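Local coordinates for B-agarase (Saccharophagus degradans, PDB 4BQ2), which hydrolyses the beta-1,4 linkages of agarose as an exo-acting beta-agarase of glycoside hydrolase family 50, at residues A356-Y361 and N382-Y387; S377-N382 and D397-V402. All blocks are in the same frame, centred on the assembly; numbering follows the deposited sequence.

Interaction 1: residues A356-Y361 and N382-Y387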
loop_
_atom_site.group_PDB
_atom_site.type_symbol
_atom_site.label_atom_id
_atom_site.label_comp_id
_atom_site.label_asym_id
_atom_site.label_seq_id
_atom_site.Cartn_x
_atom_site.Cartn_y
_atom_site.Cartn_z
ATOM N N ALA A 356 2.941 -26.654 14.955
ATOM C CA ALA A 356 2.839 -25.651 16.020
ATOM C C ALA A 356 3.973 -24.621 16.014
ATOM O O ALA A 356 3.857 -23.551 16.616
ATOM C CB ALA A 356 2.699 -26.305 17.394
ATOM N N ASN A 357 5.057 -24.893 15.304
ATOM C CA ASN A 357 6.118 -23.885 15.245
ATOM C C ASN A 357 5.750 -22.675 14.356
ATOM O O ASN A 357 6.526 -21.721 14.235
ATOM C CB ASN A 357 7.447 -24.505 14.826
ATOM C CG ASN A 357 7.378 -25.133 13.458
ATOM O OD1 ASN A 357 6.662 -26.121 13.237
ATOM N ND2 ASN A 357 8.099 -24.541 12.513
ATOM N N HIS A 358 4.569 -22.692 13.748
ATOM C CA HIS A 358 4.207 -21.615 12.843
ATOM C C HIS A 358 3.371 -20.543 13.544
ATOM O O HIS A 358 2.903 -19.598 12.914
ATOM C CB HIS A 358 3.614 -22.156 11.525
ATOM C CG HIS A 358 4.528 -23.123 10.826
ATOM N ND1 HIS A 358 5.616 -22.715 10.081
ATOM C CD2 HIS A 358 4.549 -24.477 10.806
ATOM C CE1 HIS A 358 6.254 -23.774 9.617
ATOM N NE2 HIS A 358 5.628 -24.857 10.043
ATOM N N TYR A 359 3.204 -20.700 14.857
ATOM C CA TYR A 359 2.675 -19.639 15.705
ATOM C C TYR A 359 3.647 -18.459 15.783
ATOM O O TYR A 359 4.863 -18.625 15.654
ATOM C CB TYR A 359 2.366 -20.155 17.103
ATOM C CG TYR A 359 1.049 -20.903 17.192
ATOM C CD1 TYR A 359 -0.167 -20.234 17.029
ATOM C CD2 TYR A 359 1.015 -22.282 17.467
ATOM C CE1 TYR A 359 -1.375 -20.917 17.111
ATOM C CE2 TYR A 359 -0.190 -22.962 17.547
ATOM C CZ TYR A 359 -1.377 -22.270 17.377
ATOM O OH TYR A 359 -2.579 -22.954 17.454
ATOM N N ASN A 360 3.079 -17.277 15.983
ATOM C CA ASN A 360 3.812 -16.022 16.082
ATOM C C ASN A 360 3.207 -15.268 17.264
ATOM O O ASN A 360 2.086 -15.590 17.721
ATOM C CB ASN A 360 3.641 -15.226 14.771
ATOM C CG ASN A 360 4.365 -13.876 14.784
ATOM O OD1 ASN A 360 5.418 -13.718 15.403
ATOM N ND2 ASN A 360 3.801 -12.898 14.082
ATOM N N TYR A 361 3.944 -14.293 17.784
ATOM C CA TYR A 361 3.370 -13.355 18.743
ATOM C C TYR A 361 3.797 -11.934 18.386
ATOM O O TYR A 361 4.992 -11.662 18.234
ATOM C CB TYR A 361 3.781 -13.684 20.180
ATOM C CG TYR A 361 2.994 -12.865 21.179
ATOM C CD1 TYR A 361 1.758 -13.318 21.662
ATOM C CD2 TYR A 361 3.451 -11.610 21.608
ATOM C CE1 TYR A 361 1.024 -12.556 22.558
ATOM C CE2 TYR A 361 2.707 -10.840 22.507
ATOM C CZ TYR A 361 1.491 -11.321 22.968
ATOM O OH TYR A 361 0.740 -10.563 23.851
ATOM N N ASN A 382 2.381 -24.025 5.373
ATOM C CA ASN A 382 2.309 -24.664 4.063
ATOM C C ASN A 382 3.698 -24.920 3.466
ATOM O O ASN A 382 3.877 -25.884 2.723
ATOM C CB ASN A 382 1.398 -23.859 3.099
ATOM C CG ASN A 382 -0.079 -23.930 3.490
ATOM O OD1 ASN A 382 -0.536 -24.937 4.066
ATOM N ND2 ASN A 382 -0.836 -22.860 3.200
ATOM N N LEU A 383 4.672 -24.052 3.764
ATOM C CA LEU A 383 6.047 -24.358 3.367
ATOM C C LEU A 383 6.489 -25.686 4.018
ATOM O O LEU A 383 7.063 -26.539 3.350
ATOM C CB LEU A 383 7.011 -23.253 3.762
ATOM C CG LEU A 383 6.766 -21.883 3.102
ATOM C CD1 LEU A 383 7.867 -20.944 3.548
ATOM C CD2 LEU A 383 6.725 -21.987 1.579
ATOM N N GLU A 384 6.200 -25.867 5.307
ATOM C CA GLU A 384 6.577 -27.139 5.937
ATOM C C GLU A 384 5.807 -28.290 5.300
ATOM O O GLU A 384 6.395 -29.353 4.978
ATOM C CB GLU A 384 6.384 -27.131 7.451
ATOM C CG GLU A 384 6.988 -28.379 8.103
ATOM C CD GLU A 384 6.924 -28.351 9.615
ATOM O OE1 GLU A 384 6.820 -27.269 10.215
ATOM O OE2 GLU A 384 6.975 -29.441 10.207
ATOM N N ARG A 385 4.510 -28.083 5.057
ATOM C CA ARG A 385 3.712 -29.128 4.405
ATOM C C ARG A 385 4.276 -29.508 3.056
ATOM O O ARG A 385 4.320 -30.694 2.723
ATOM C CB ARG A 385 2.259 -28.687 4.199
ATOM C CG ARG A 385 1.433 -28.653 5.489
ATOM C CD ARG A 385 -0.003 -28.256 5.128
ATOM N NE ARG A 385 -0.937 -28.427 6.238
ATOM C CZ ARG A 385 -1.590 -27.455 6.875
ATOM N NH1 ARG A 385 -1.424 -26.182 6.551
ATOM N NH2 ARG A 385 -2.431 -27.764 7.863
ATOM N N LYS A 386 4.691 -28.517 2.262
ATOM C CA LYS A 386 5.221 -28.780 0.901
ATOM C C LYS A 386 6.594 -29.409 0.851
ATOM O O LYS A 386 6.839 -30.315 0.031
ATOM C CB LYS A 386 5.317 -27.492 0.072
ATOM C CG LYS A 386 4.022 -27.035 -0.567
ATOM C CD LYS A 386 4.185 -25.722 -1.352
ATOM C CE LYS A 386 5.065 -25.876 -2.581
ATOM N NZ LYS A 386 4.889 -24.737 -3.546
ATOM N N TYR A 387 7.495 -28.901 1.689
ATOM C CA TYR A 387 8.906 -29.239 1.547
ATOM C C TYR A 387 9.413 -30.164 2.615
ATOM O O TYR A 387 10.512 -30.713 2.476
ATOM C CB TYR A 387 9.784 -27.967 1.463
ATOM C CG TYR A 387 9.432 -27.072 0.285
ATOM C CD1 TYR A 387 9.317 -27.590 -0.997
ATOM C CD2 TYR A 387 9.237 -25.705 0.454
ATOM C CE1 TYR A 387 8.995 -26.778 -2.090
ATOM C CE2 TYR A 387 8.904 -24.881 -0.628
ATOM C CZ TYR A 387 8.804 -25.439 -1.904
ATOM O OH TYR A 387 8.509 -24.654 -2.972
#

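Interaction 2: residues S377-N382 and D397-V402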
loop_
_atom_site.group_PDB
_atom_site.type_symbol
_atom_site.label_atom_id
_atom_site.label_comp_id
_atom_site.label_asym_id
_atom_site.label_seq_id
_atom_site.Cartn_x
_atom_site.Cartn_y
_atom_site.Cartn_z
ATOM N N SER A 377 0.957 -18.213 11.092
ATOM C CA SER A 377 1.313 -18.097 9.681
ATOM C C SER A 377 0.969 -19.380 8.931
ATOM O O SER A 377 1.734 -20.360 8.951
ATOM C CB SER A 377 2.813 -17.758 9.502
ATOM O OG SER A 377 3.084 -17.715 8.100
ATOM N N PHE A 378 -0.183 -19.374 8.271
ATOM C CA PHE A 378 -0.575 -20.491 7.423
ATOM C C PHE A 378 0.405 -20.697 6.249
ATOM O O PHE A 378 0.726 -21.839 5.892
ATOM C CB PHE A 378 -2.008 -20.314 6.933
ATOM C CG PHE A 378 -3.025 -20.526 8.016
ATOM C CD1 PHE A 378 -3.454 -21.822 8.339
ATOM C CD2 PHE A 378 -3.541 -19.441 8.726
ATOM C CE1 PHE A 378 -4.392 -22.009 9.363
ATOM C CE2 PHE A 378 -4.476 -19.633 9.737
ATOM C CZ PHE A 378 -4.891 -20.912 10.053
ATOM N N TYR A 379 0.882 -19.600 5.670
ATOM C CA TYR A 379 1.896 -19.693 4.589
ATOM C C TYR A 379 3.139 -20.470 5.067
ATOM O O TYR A 379 3.603 -21.397 4.402
ATOM C CB TYR A 379 2.280 -18.283 4.072
ATOM C CG TYR A 379 3.257 -18.285 2.914
ATOM C CD1 TYR A 379 2.819 -18.424 1.607
ATOM C CD2 TYR A 379 4.631 -18.142 3.132
ATOM C CE1 TYR A 379 3.709 -18.428 0.541
ATOM C CE2 TYR A 379 5.534 -18.150 2.071
ATOM C CZ TYR A 379 5.061 -18.298 0.780
ATOM O OH TYR A 379 5.954 -18.303 -0.265
ATOM N N SER A 380 3.676 -20.094 6.220
ATOM C CA SER A 380 4.843 -20.797 6.779
ATOM C C SER A 380 4.545 -22.294 7.005
ATOM O O SER A 380 5.362 -23.174 6.635
ATOM C CB SER A 380 5.304 -20.117 8.069
ATOM O OG SER A 380 6.551 -20.637 8.495
ATOM N N ALA A 381 3.354 -22.581 7.538
ATOM C CA ALA A 381 2.915 -23.954 7.758
ATOM C C ALA A 381 2.865 -24.687 6.419
ATOM O O ALA A 381 3.302 -25.815 6.320
ATOM C CB ALA A 381 1.553 -23.981 8.483
ATOM N N ASN A 382 2.381 -24.025 5.373
ATOM C CA ASN A 382 2.309 -24.664 4.063
ATOM C C ASN A 382 3.698 -24.920 3.466
ATOM O O ASN A 382 3.877 -25.884 2.723
ATOM C CB ASN A 382 1.398 -23.859 3.099
ATOM C CG ASN A 382 -0.079 -23.930 3.490
ATOM O OD1 ASN A 382 -0.536 -24.937 4.066
ATOM N ND2 ASN A 382 -0.836 -22.860 3.200
ATOM N N ASP A 397 15.111 -23.028 4.063
ATOM C CA ASP A 397 16.178 -23.016 3.088
ATOM C C ASP A 397 15.655 -23.386 1.687
ATOM O O ASP A 397 16.037 -22.756 0.703
ATOM C CB ASP A 397 17.316 -23.949 3.499
ATOM C CG ASP A 397 18.004 -23.486 4.768
ATOM O OD1 ASP A 397 17.967 -22.267 5.085
ATOM O OD2 ASP A 397 18.555 -24.343 5.461
ATOM N N LYS A 398 14.788 -24.408 1.610
ATOM C CA LYS A 398 14.186 -24.778 0.327
ATOM C C LYS A 398 13.319 -23.638 -0.225
ATOM O O LYS A 398 13.355 -23.337 -1.438
ATOM C CB LYS A 398 13.287 -26.008 0.484
ATOM C CG LYS A 398 12.654 -26.433 -0.838
ATOM C CD LYS A 398 13.671 -27.010 -1.815
ATOM C CE LYS A 398 13.026 -27.888 -2.909
ATOM N NZ LYS A 398 14.112 -28.301 -3.845
ATOM N N TRP A 399 12.558 -22.987 0.659
ATOM C CA TRP A 399 11.760 -21.828 0.206
ATOM C C TRP A 399 12.686 -20.756 -0.420
ATOM O O TRP A 399 12.386 -20.221 -1.484
ATOM C CB TRP A 399 10.944 -21.258 1.381
ATOM C CG TRP A 399 10.241 -19.949 1.068
ATOM C CD1 TRP A 399 9.184 -19.746 0.207
ATOM C CD2 TRP A 399 10.552 -18.684 1.632
ATOM N NE1 TRP A 399 8.822 -18.406 0.216
ATOM C CE2 TRP A 399 9.648 -17.736 1.077
ATOM C CE3 TRP A 399 11.516 -18.247 2.544
ATOM C CZ2 TRP A 399 9.683 -16.383 1.419
ATOM C CZ3 TRP A 399 11.569 -16.892 2.876
ATOM C CH2 TRP A 399 10.633 -15.975 2.308
ATOM N N ARG A 400 13.809 -20.467 0.235
ATOM C CA ARG A 400 14.738 -19.443 -0.283
ATOM C C ARG A 400 15.325 -19.831 -1.651
ATOM O O ARG A 400 15.409 -18.999 -2.565
ATOM C CB ARG A 400 15.828 -19.094 0.752
ATOM C CG ARG A 400 15.251 -18.520 2.053
ATOM C CD ARG A 400 16.301 -17.921 2.988
ATOM N NE ARG A 400 15.952 -18.186 4.384
ATOM C CZ ARG A 400 16.593 -19.053 5.163
ATOM N NH1 ARG A 400 17.654 -19.706 4.707
ATOM N NH2 ARG A 400 16.199 -19.243 6.405
ATOM N N GLU A 401 15.695 -21.103 -1.801
ATOM C CA GLU A 401 16.252 -21.587 -3.066
ATOM C C GLU A 401 15.224 -21.536 -4.179
ATOM O O GLU A 401 15.510 -21.028 -5.259
ATOM C CB GLU A 401 16.795 -23.017 -2.941
ATOM C CG GLU A 401 17.344 -23.511 -4.276
ATOM C CD GLU A 401 18.063 -24.836 -4.157
ATOM O OE1 GLU A 401 19.059 -24.893 -3.420
ATOM O OE2 GLU A 401 17.628 -25.798 -4.816
ATOM N N VAL A 402 14.021 -22.067 -3.916
ATOM C CA VAL A 402 12.936 -22.011 -4.891
ATOM C C VAL A 402 12.561 -20.548 -5.214
ATOM O O VAL A 402 12.255 -20.229 -6.348
ATOM C CB VAL A 402 11.679 -22.769 -4.332
ATOM C CG1 VAL A 402 10.444 -22.497 -5.168
ATOM C CG2 VAL A 402 11.956 -24.280 -4.273
#

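Interaction 1: residues A356-Y361 and N382-Y387
His-358 ends a short 3-10 turn just before the strand that begins at Tyr-359, and its CA lies 9.2 Å from that of Glu-384 on helix 378-387, so side chains have to span the gap. The bond that does so runs from His-358 NE2 to Glu-384 OE1, 2.7 Å long with an N-H...O angle of 151°. Glu-384 sends CG anti to its backbone N (chi1 -171°) and stays extended beyond it, which carries the carboxylate out to the edge of the imidazole. OE1 is met on its anti side, somewhat out of the carboxylate plane, while ring and carboxylate planes stand 53° apart. Nearer the helix, Glu-384 CB packs 3.5 Å from His-358 NE2. The end of the Asn-357 side chain also comes near Glu-384 OE1 and sits over one face of the imidazole, toward its rim. Within the helix, Arg-385 NH1 donates to Asn-382 OD1 at 2.9 Å.

In the fold, this contact ties the start of edge strand 359-362 to the helix that follows its neighbour, strand 373-376. His-358 is buried and Glu-384 partly exposed. Held at NE2 by Glu-384 and at ND1 by Ser-380 OG, the ring has little freedom to rotate. NE2 is the donor here, and a carboxylate beside it would tend to keep that nitrogen protonated and could raise the basicity of the ring.

Interaction 2: residues S377-N382 and D397-V402
Tyr-379, in the first turn of helix 378-387, and Trp-399, within helix 394-410, have CA atoms 11.0 Å apart; both direct their CB toward the other segment, and two long aromatic side chains close the distance between the backbones. The polar link is Trp-399 NE1 donating to Tyr-379 OH, 2.9 Å long but bent, with an N-H...O angle of 131°, and the hydroxyl sits tilted out of the indole plane. The same pair makes an offset edge-to-face (T-shaped) stack: the edge of the tyrosine ring points at the face of the five-membered ring, with the planes at 80° and 5.6 Å between the ring centroids. Seen from the tyrosine, NE1 lies at the ring edge near its plane, with CE2 of Tyr-379 3.8 Å from NE1 of Trp-399. With chi1 at -177°, Tyr-379 swings its ring away from its own N and out to the neighbouring helix, and Trp-399 reaches back in like fashion.

The catalytic module of family 50 enzymes is built on a (beta/alpha)8 barrel, and helix 394-410 is probably one of its outer helices. Through this pair it is joined to the start of helix 378-387, where Ser-377 is the N-cap and its OG accepts from Ser-380 N at 3.1 Å. Both aromatic residues are buried, and the indole N-H has its acceptor in Tyr-379 OH, which has a further, weak hydrogen bond to Asp-725 OD1. Leu-383, one turn further along helix 378-387, also touches Trp-399.

Interactions 1 and 2 share helix 378-387 and Asn-382, and their centres lie about 8 Å apart. Between them the helix is held to the strand side by its first turn as well: His-358 O and Ser-377 N are 3.0 Å apart, a probable hydrogen bond, and the link from His-358 to Ser-380 spans 2.8 Å between ND1 and OG. At the far end of the helix, Tyr-387 CG packs 3.5 Å from Lys-398 CG, a further meeting with helix 394-410. Asp-725, already a neighbour of interaction 2, also reaches the helix segment of interaction 1 through a salt bridge with Lys-386. None of the residues that bind calcium belongs to either contact.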